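Long-range contact in solute-binding protein (Thermoactinomyces vulgaris, PDB 2ZYO), which binds cyclodextrins and linear maltodextrins such as maltotetraose, probably delivering them to a membrane transporter for uptake: residues T177-F189 with I201-V215. Numbering follows the deposited sequence.
Sequences TYFLFAAKGAAVF and IGLNSPEAVQGMNEV
Phe181 drives its ring as a knob into a hole formed by Ala208, Gly211, Met212 and Val215. One ring face lies over Gly211, whose CA sits 4.3 Å from the ring centroid in a CH-pi contact, 17° off the normal; the glycine lets the ring lie close against the helix backbone. Leu180 CD1 and Phe181 CE2 both meet Val215 CG2, at 4.0 Å and 3.9 Å. At the outer flank Lys184 turns CG anti to its carbonyl carbon, laying it 3.5 Å from Gly211 N, and a bend at chi2 steers the rest of the chain to Glu214, where NZ meets OE2 in a 2.9 Å salt bridge on the anti lone pair. NZ also pairs with Asp271, and Glu214 OE1 with Lys217. A methionine in place of Lys184 would probably leave Glu214 OE2 and Asp271 without the cation they share. The axes of 177-183 and 206-215 run at 137° between their N-to-C directions, the two helices being joined by the antiparallel hairpin of strands 189-192 and 195-201, in a protein of the periplasmic-binding-protein type. Before the hairpin, Gly185, with positive phi, forms a Schellman motif, and Ala186 CB packs on Ala208. Gly202 N then bonds to Val188 O (2.9 Å, 167°), while a water bridges Ala187 N and Gly202 O. Ser205 OG caps the second helix through Ala208 N (3.0 Å). Phe174 meets the Phe181 ring edge-to-face; His367 and Val370 of helix 360-371 touch Met212, and His367 also touches Val215.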
ATOM      1  N   THR A 177     -10.541   6.719  -1.266  1.00  7.12           N
ATOM      2  CA  THR A 177     -11.017   8.071  -0.984  1.00  7.81           C
ATOM      3  C   THR A 177     -10.205   8.777   0.094  1.00  7.84           C
ATOM      4  O   THR A 177     -10.470   9.939   0.405  1.00  7.93           O
ATOM      5  CB  THR A 177     -12.490   8.068  -0.547  1.00  7.18           C
ATOM      6  OG1 THR A 177     -12.617   7.324   0.668  1.00  8.44           O
ATOM      7  CG2 THR A 177     -13.365   7.450  -1.617  1.00  8.06           C
ATOM      8  N   TYR A 178      -9.214   8.088   0.658  1.00  7.95           N
ATOM      9  CA  TYR A 178      -8.401   8.677   1.724  1.00  8.56           C
ATOM     10  C   TYR A 178      -7.903  10.085   1.396  1.00  8.89           C
ATOM     11  O   TYR A 178      -7.943  10.969   2.257  1.00  8.41           O
ATOM     12  CB  TYR A 178      -7.222   7.779   2.101  1.00  9.18           C
ATOM     13  CG  TYR A 178      -6.350   8.387   3.178  1.00  9.96           C
ATOM     14  CD1 TYR A 178      -6.823   8.534   4.480  1.00 11.83           C
ATOM     15  CD2 TYR A 178      -5.061   8.832   2.890  1.00 12.00           C
ATOM     16  CE1 TYR A 178      -6.032   9.098   5.473  1.00 11.26           C
ATOM     17  CE2 TYR A 178      -4.264   9.401   3.877  1.00 12.42           C
ATOM     18  CZ  TYR A 178      -4.757   9.529   5.164  1.00 13.57           C
ATOM     19  OH  TYR A 178      -3.976  10.087   6.155  1.00 17.05           O
ATOM     20  N   PHE A 179      -7.454  10.299   0.157  1.00  8.24           N
ATOM     21  CA  PHE A 179      -6.908  11.604  -0.232  1.00  7.91           C
ATOM     22  C   PHE A 179      -7.901  12.744  -0.016  1.00  8.37           C
ATOM     23  O   PHE A 179      -7.501  13.862   0.299  1.00  9.10           O
ATOM     24  CB  PHE A 179      -6.342  11.592  -1.663  1.00  8.77           C
ATOM     25  CG  PHE A 179      -7.378  11.728  -2.750  1.00  9.79           C
ATOM     26  CD1 PHE A 179      -7.627  12.965  -3.339  1.00 10.04           C
ATOM     27  CD2 PHE A 179      -8.086  10.617  -3.202  1.00 10.09           C
ATOM     28  CE1 PHE A 179      -8.577  13.100  -4.354  1.00 10.57           C
ATOM     29  CE2 PHE A 179      -9.042  10.738  -4.215  1.00 10.27           C
ATOM     30  CZ  PHE A 179      -9.287  11.983  -4.794  1.00 10.92           C
ATOM     31  N   LEU A 180      -9.192  12.444  -0.166  1.00  8.00           N
ATOM     32  CA  LEU A 180     -10.246  13.435   0.069  1.00  8.37           C
ATOM     33  C   LEU A 180     -10.352  13.807   1.545  1.00  8.91           C
ATOM     34  O   LEU A 180     -10.602  14.965   1.879  1.00 10.13           O
ATOM     35  CB  LEU A 180     -11.597  12.936  -0.454  1.00  8.55           C
ATOM     36  CG  LEU A 180     -11.713  12.695  -1.965  1.00  8.61           C
ATOM     37  CD1 LEU A 180     -12.994  11.944  -2.307  1.00  9.63           C
ATOM     38  CD2 LEU A 180     -11.636  14.003  -2.742  1.00  9.15           C
ATOM     39  N   PHE A 181     -10.165  12.823   2.422  1.00  7.73           N
ATOM     40  CA  PHE A 181     -10.176  13.055   3.865  1.00  7.95           C
ATOM     41  C   PHE A 181      -8.906  13.769   4.318  1.00  8.39           C
ATOM     42  O   PHE A 181      -8.968  14.737   5.077  1.00  8.49           O
ATOM     43  CB  PHE A 181     -10.368  11.737   4.620  1.00  8.13           C
ATOM     44  CG  PHE A 181     -11.748  11.156   4.475  1.00  8.49           C
ATOM     45  CD1 PHE A 181     -12.711  11.380   5.450  1.00  8.98           C
ATOM     46  CD2 PHE A 181     -12.086  10.391   3.362  1.00  8.70           C
ATOM     47  CE1 PHE A 181     -13.994  10.847   5.326  1.00  9.25           C
ATOM     48  CE2 PHE A 181     -13.370   9.853   3.223  1.00  8.41           C
ATOM     49  CZ  PHE A 181     -14.323  10.081   4.207  1.00  7.87           C
ATOM     50  N   ALA A 182      -7.757  13.301   3.829  1.00  8.34           N
ATOM     51  CA  ALA A 182      -6.466  13.913   4.147  1.00  8.69           C
ATOM     52  C   ALA A 182      -6.400  15.379   3.714  1.00  9.19           C
ATOM     53  O   ALA A 182      -5.818  16.210   4.414  1.00 11.06           O
ATOM     54  CB  ALA A 182      -5.333  13.120   3.517  1.00  9.14           C
ATOM     55  N   ALA A 183      -7.013  15.689   2.570  1.00  8.77           N
ATOM     56  CA  ALA A 183      -7.074  17.059   2.050  1.00  8.47           C
ATOM     57  C   ALA A 183      -7.728  18.022   3.038  1.00  9.76           C
ATOM     58  O   ALA A 183      -7.362  19.195   3.108  1.00 11.96           O
ATOM     59  CB  ALA A 183      -7.818  17.087   0.724  1.00  8.81           C
ATOM     60  N   LYS A 184      -8.694  17.515   3.801  1.00 10.48           N
ATOM     61  CA  LYS A 184      -9.434  18.336   4.758  1.00 10.52           C
ATOM     62  C   LYS A 184      -8.757  18.383   6.128  1.00 11.94           C
ATOM     63  O   LYS A 184      -9.185  19.133   7.007  1.00 13.75           O
ATOM     64  CB  LYS A 184     -10.877  17.836   4.893  1.00 10.21           C
ATOM     65  CG  LYS A 184     -11.588  17.575   3.566  1.00  9.97           C
ATOM     66  CD  LYS A 184     -11.556  18.784   2.637  1.00  9.98           C
ATOM     67  CE  LYS A 184     -12.054  18.414   1.254  1.00 11.17           C
ATOM     68  NZ  LYS A 184     -12.051  19.584   0.329  1.00 11.47           N
ATOM     69  N   GLY A 185      -7.706  17.581   6.295  1.00 11.36           N
ATOM     70  CA  GLY A 185      -6.964  17.502   7.552  1.00 12.18           C
ATOM     71  C   GLY A 185      -7.413  16.374   8.469  1.00 12.52           C
ATOM     72  O   GLY A 185      -7.018  16.328   9.635  1.00 13.85           O
ATOM     73  N   ALA A 186      -8.233  15.465   7.942  1.00 11.75           N
ATOM     74  CA  ALA A 186      -8.749  14.339   8.718  1.00 11.57           C
ATOM     75  C   ALA A 186      -7.721  13.222   8.854  1.00 11.73           C
ATOM     76  O   ALA A 186      -6.969  12.940   7.917  1.00 14.13           O
ATOM     77  CB  ALA A 186     -10.029  13.804   8.096  1.00 13.53           C
ATOM     78  N   ALA A 187      -7.701  12.595  10.028  1.00 12.27           N
ATOM     79  CA  ALA A 187      -6.817  11.465  10.305  1.00 13.01           C
ATOM     80  C   ALA A 187      -7.641  10.255  10.744  1.00 11.70           C
ATOM     81  O   ALA A 187      -8.765  10.407  11.230  1.00 13.27           O
ATOM     82  CB  ALA A 187      -5.803  11.841  11.378  1.00 15.46           C
ATOM     83  N   VAL A 188      -7.087   9.057  10.568  1.00 11.62           N
ATOM     84  CA  VAL A 188      -7.727   7.841  11.073  1.00 12.03           C
ATOM     85  C   VAL A 188      -7.545   7.764  12.591  1.00 12.26           C
ATOM     86  O   VAL A 188      -8.524   7.754  13.337  1.00 12.00           O
ATOM     87  CB  VAL A 188      -7.181   6.555  10.405  1.00 13.61           C
ATOM     88  CG1 VAL A 188      -7.986   5.348  10.861  1.00 13.32           C
ATOM     89  CG2 VAL A 188      -7.215   6.674   8.883  1.00 15.76           C
ATOM     90  N   PHE A 189      -6.288   7.712  13.029  1.00 12.42           N
ATOM     91  CA  PHE A 189      -5.937   7.764  14.448  1.00 13.12           C
ATOM     92  C   PHE A 189      -5.035   8.966  14.689  1.00 14.39           C
ATOM     93  O   PHE A 189      -4.227   9.319  13.828  1.00 16.62           O
ATOM     94  CB  PHE A 189      -5.195   6.495  14.881  1.00 13.54           C
ATOM     95  CG  PHE A 189      -5.978   5.225  14.688  1.00 12.43           C
ATOM     96  CD1 PHE A 189      -6.991   4.873  15.576  1.00 13.28           C
ATOM     97  CD2 PHE A 189      -5.683   4.368  13.633  1.00 12.21           C
ATOM     98  CE1 PHE A 189      -7.711   3.692  15.405  1.00 12.10           C
ATOM     99  CE2 PHE A 189      -6.398   3.187  13.454  1.00 12.09           C
ATOM    100  CZ  PHE A 189      -7.412   2.849  14.342  1.00 12.75           C
ATOM    101  N   ILE A 201      -9.903   8.271  17.547  1.00 14.34           N
ATOM    102  CA  ILE A 201     -10.269   8.101  16.145  1.00 14.79           C
ATOM    103  C   ILE A 201     -10.733   9.447  15.592  1.00 13.53           C
ATOM    104  O   ILE A 201     -11.548  10.130  16.210  1.00 14.46           O
ATOM    105  CB  ILE A 201     -11.364   7.014  15.976  1.00 14.63           C
ATOM    106  CG1 ILE A 201     -10.801   5.633  16.338  1.00 16.36           C
ATOM    107  CG2 ILE A 201     -11.929   7.012  14.550  1.00 16.24           C
ATOM    108  CD1 ILE A 201     -11.840   4.522  16.407  1.00 19.09           C
ATOM    109  N   GLY A 202     -10.203   9.830  14.434  1.00 12.49           N
ATOM    110  CA  GLY A 202     -10.516  11.135  13.856  1.00 12.38           C
ATOM    111  C   GLY A 202     -11.548  11.113  12.745  1.00 13.20           C
ATOM    112  O   GLY A 202     -11.762  12.125  12.078  1.00 12.40           O
ATOM    113  N   LEU A 203     -12.207   9.974  12.559  1.00 11.28           N
ATOM    114  CA  LEU A 203     -13.083   9.785  11.402  1.00 11.93           C
ATOM    115  C   LEU A 203     -14.507  10.335  11.551  1.00 11.92           C
ATOM    116  O   LEU A 203     -15.315  10.218  10.626  1.00 12.40           O
ATOM    117  CB  LEU A 203     -13.082   8.317  10.947  1.00  9.67           C
ATOM    118  CG  LEU A 203     -11.763   7.808  10.345  1.00 11.15           C
ATOM    119  CD1 LEU A 203     -11.873   6.350   9.948  1.00 13.46           C
ATOM    120  CD2 LEU A 203     -11.321   8.655   9.149  1.00 12.83           C
ATOM    121  N   ASN A 204     -14.816  10.940  12.697  1.00 13.45           N
ATOM    122  CA  ASN A 204     -16.059  11.713  12.821  1.00 14.73           C
ATOM    123  C   ASN A 204     -15.819  13.169  13.242  1.00 14.39           C
ATOM    124  O   ASN A 204     -16.707  13.834  13.784  1.00 16.42           O
ATOM    125  CB  ASN A 204     -17.099  11.005  13.710  1.00 16.53           C
ATOM    126  CG  ASN A 204     -16.678  10.916  15.167  1.00 19.30           C
ATOM    127  OD1 ASN A 204     -15.501  10.761  15.484  1.00 21.35           O
ATOM    128  ND2 ASN A 204     -17.657  10.999  16.065  1.00 22.51           N
ATOM    129  N   SER A 205     -14.610  13.652  12.961  1.00 13.60           N
ATOM    130  CA  SER A 205     -14.236  15.050  13.170  1.00 12.59           C
ATOM    131  C   SER A 205     -14.910  15.930  12.115  1.00 12.21           C
ATOM    132  O   SER A 205     -15.360  15.414  11.087  1.00 11.93           O
ATOM    133  CB  SER A 205     -12.720  15.201  13.066  1.00 14.12           C
ATOM    134  OG  SER A 205     -12.285  14.980  11.734  1.00 11.46           O
ATOM    135  N   PRO A 206     -14.984  17.256  12.355  1.00 11.65           N
ATOM    136  CA  PRO A 206     -15.507  18.148  11.316  1.00 11.55           C
ATOM    137  C   PRO A 206     -14.732  18.006  10.003  1.00 11.07           C
ATOM    138  O   PRO A 206     -15.332  18.050   8.925  1.00 11.39           O
ATOM    139  CB  PRO A 206     -15.293  19.544  11.912  1.00 13.63           C
ATOM    140  CG  PRO A 206     -15.278  19.329  13.377  1.00 13.96           C
ATOM    141  CD  PRO A 206     -14.624  17.997  13.580  1.00 13.07           C
ATOM    142  N   GLU A 207     -13.417  17.816  10.107  1.00 10.00           N
ATOM    143  CA  GLU A 207     -12.563  17.570   8.944  1.00 11.54           C
ATOM    144  C   GLU A 207     -13.018  16.333   8.169  1.00 10.00           C
ATOM    145  O   GLU A 207     -13.082  16.355   6.940  1.00  9.14           O
ATOM    146  CB  GLU A 207     -11.100  17.412   9.369  1.00 11.56           C
ATOM    147  CG  GLU A 207     -10.435  18.686   9.891  1.00 13.40           C
ATOM    148  CD  GLU A 207     -10.681  18.960  11.370  1.00 15.62           C
ATOM    149  OE1 GLU A 207     -11.473  18.238  12.016  1.00 15.63           O
ATOM    150  OE2 GLU A 207     -10.070  19.919  11.890  1.00 20.48           O
ATOM    151  N   ALA A 208     -13.338  15.265   8.897  1.00 10.06           N
ATOM    152  CA  ALA A 208     -13.791  14.019   8.277  1.00  8.66           C
ATOM    153  C   ALA A 208     -15.126  14.196   7.560  1.00  9.83           C
ATOM    154  O   ALA A 208     -15.338  13.638   6.477  1.00  9.74           O
ATOM    155  CB  ALA A 208     -13.879  12.915   9.315  1.00  9.32           C
ATOM    156  N   VAL A 209     -16.019  14.980   8.162  1.00  9.10           N
ATOM    157  CA  VAL A 209     -17.309  15.283   7.548  1.00  9.44           C
ATOM    158  C   VAL A 209     -17.093  15.998   6.212  1.00  8.59           C
ATOM    159  O   VAL A 209     -17.735  15.665   5.218  1.00  9.89           O
ATOM    160  CB  VAL A 209     -18.218  16.106   8.493  1.00  9.58           C
ATOM    161  CG1 VAL A 209     -19.490  16.550   7.782  1.00 12.61           C
ATOM    162  CG2 VAL A 209     -18.561  15.290   9.740  1.00 12.94           C
ATOM    163  N   GLN A 210     -16.163  16.951   6.184  1.00  9.41           N
ATOM    164  CA  GLN A 210     -15.832  17.656   4.941  1.00  9.64           C
ATOM    165  C   GLN A 210     -15.296  16.703   3.871  1.00  9.77           C
ATOM    166  O   GLN A 210     -15.586  16.868   2.682  1.00 11.07           O
ATOM    167  CB  GLN A 210     -14.841  18.798   5.194  1.00  9.90           C
ATOM    168  CG  GLN A 210     -15.336  19.858   6.182  1.00 12.30           C
ATOM    169  CD  GLN A 210     -16.622  20.533   5.741  1.00 13.84           C
ATOM    170  OE1 GLN A 210     -17.647  20.448   6.420  1.00 17.83           O
ATOM    171  NE2 GLN A 210     -16.577  21.201   4.599  1.00 15.15           N
ATOM    172  N   GLY A 211     -14.517  15.710   4.300  1.00  8.81           N
ATOM    173  CA  GLY A 211     -14.016  14.668   3.406  1.00  9.31           C
ATOM    174  C   GLY A 211     -15.143  13.829   2.827  1.00  8.04           C
ATOM    175  O   GLY A 211     -15.191  13.590   1.619  1.00  8.06           O
ATOM    176  N   MET A 212     -16.057  13.392   3.693  1.00  8.86           N
ATOM    177  CA  MET A 212     -17.210  12.590   3.267  1.00  8.84           C
ATOM    178  C   MET A 212     -18.181  13.396   2.396  1.00  9.24           C
ATOM    179  O   MET A 212     -18.894  12.828   1.563  1.00  9.30           O
ATOM    180  CB  MET A 212     -17.930  11.982   4.479  1.00  8.89           C
ATOM    181  CG  MET A 212     -19.058  11.002   4.134  1.00  9.33           C
ATOM    182  SD  MET A 212     -18.535   9.541   3.203  1.00 11.22           S
ATOM    183  CE  MET A 212     -18.225   8.391   4.538  1.00 11.64           C
ATOM    184  N   ASN A 213     -18.209  14.715   2.587  1.00  9.95           N
ATOM    185  CA  ASN A 213     -18.990  15.591   1.713  1.00  9.87           C
ATOM    186  C   ASN A 213     -18.489  15.536   0.271  1.00 11.40           C
ATOM    187  O   ASN A 213     -19.280  15.622  -0.673  1.00 11.48           O
ATOM    188  CB  ASN A 213     -18.967  17.036   2.215  1.00 10.93           C
ATOM    189  CG  ASN A 213     -19.847  17.252   3.433  1.00 12.30           C
ATOM    190  OD1 ASN A 213     -20.609  16.378   3.834  1.00 13.32           O
ATOM    191  ND2 ASN A 213     -19.738  18.430   4.031  1.00 13.72           N
ATOM    192  N   GLU A 214     -17.174  15.398   0.108  1.00 11.54           N
ATOM    193  CA  GLU A 214     -16.580  15.238  -1.218  1.00 12.42           C
ATOM    194  C   GLU A 214     -16.956  13.881  -1.810  1.00 12.00           C
ATOM    195  O   GLU A 214     -17.316  13.791  -2.982  1.00 13.08           O
ATOM    196  CB  GLU A 214     -15.056  15.393  -1.169  1.00 14.05           C
ATOM    197  CG  GLU A 214     -14.570  16.788  -0.780  1.00 18.38           C
ATOM    198  CD  GLU A 214     -14.552  17.784  -1.937  1.00 21.62           C
ATOM    199  OE1 GLU A 214     -15.339  17.630  -2.897  1.00 20.13           O
ATOM    200  OE2 GLU A 214     -13.742  18.736  -1.880  1.00 25.12           O
ATOM    201  N   VAL A 215     -16.875  12.835  -0.988  1.00 11.12           N
ATOM    202  CA  VAL A 215     -17.297  11.486  -1.380  1.00 11.55           C
ATOM    203  C   VAL A 215     -18.738  11.502  -1.901  1.00 11.05           C
ATOM    204  O   VAL A 215     -19.027  10.963  -2.974  1.00 11.34           O
ATOM    205  CB  VAL A 215     -17.161  10.484  -0.200  1.00 11.25           C
ATOM    206  CG1 VAL A 215     -17.810   9.140  -0.532  1.00 12.98           C
ATOM    207  CG2 VAL A 215     -15.695  10.299   0.180  1.00 11.53           C
TER
HETATM  208  O   HOH W   1      -9.621  13.842  11.846  1.00 17.48           O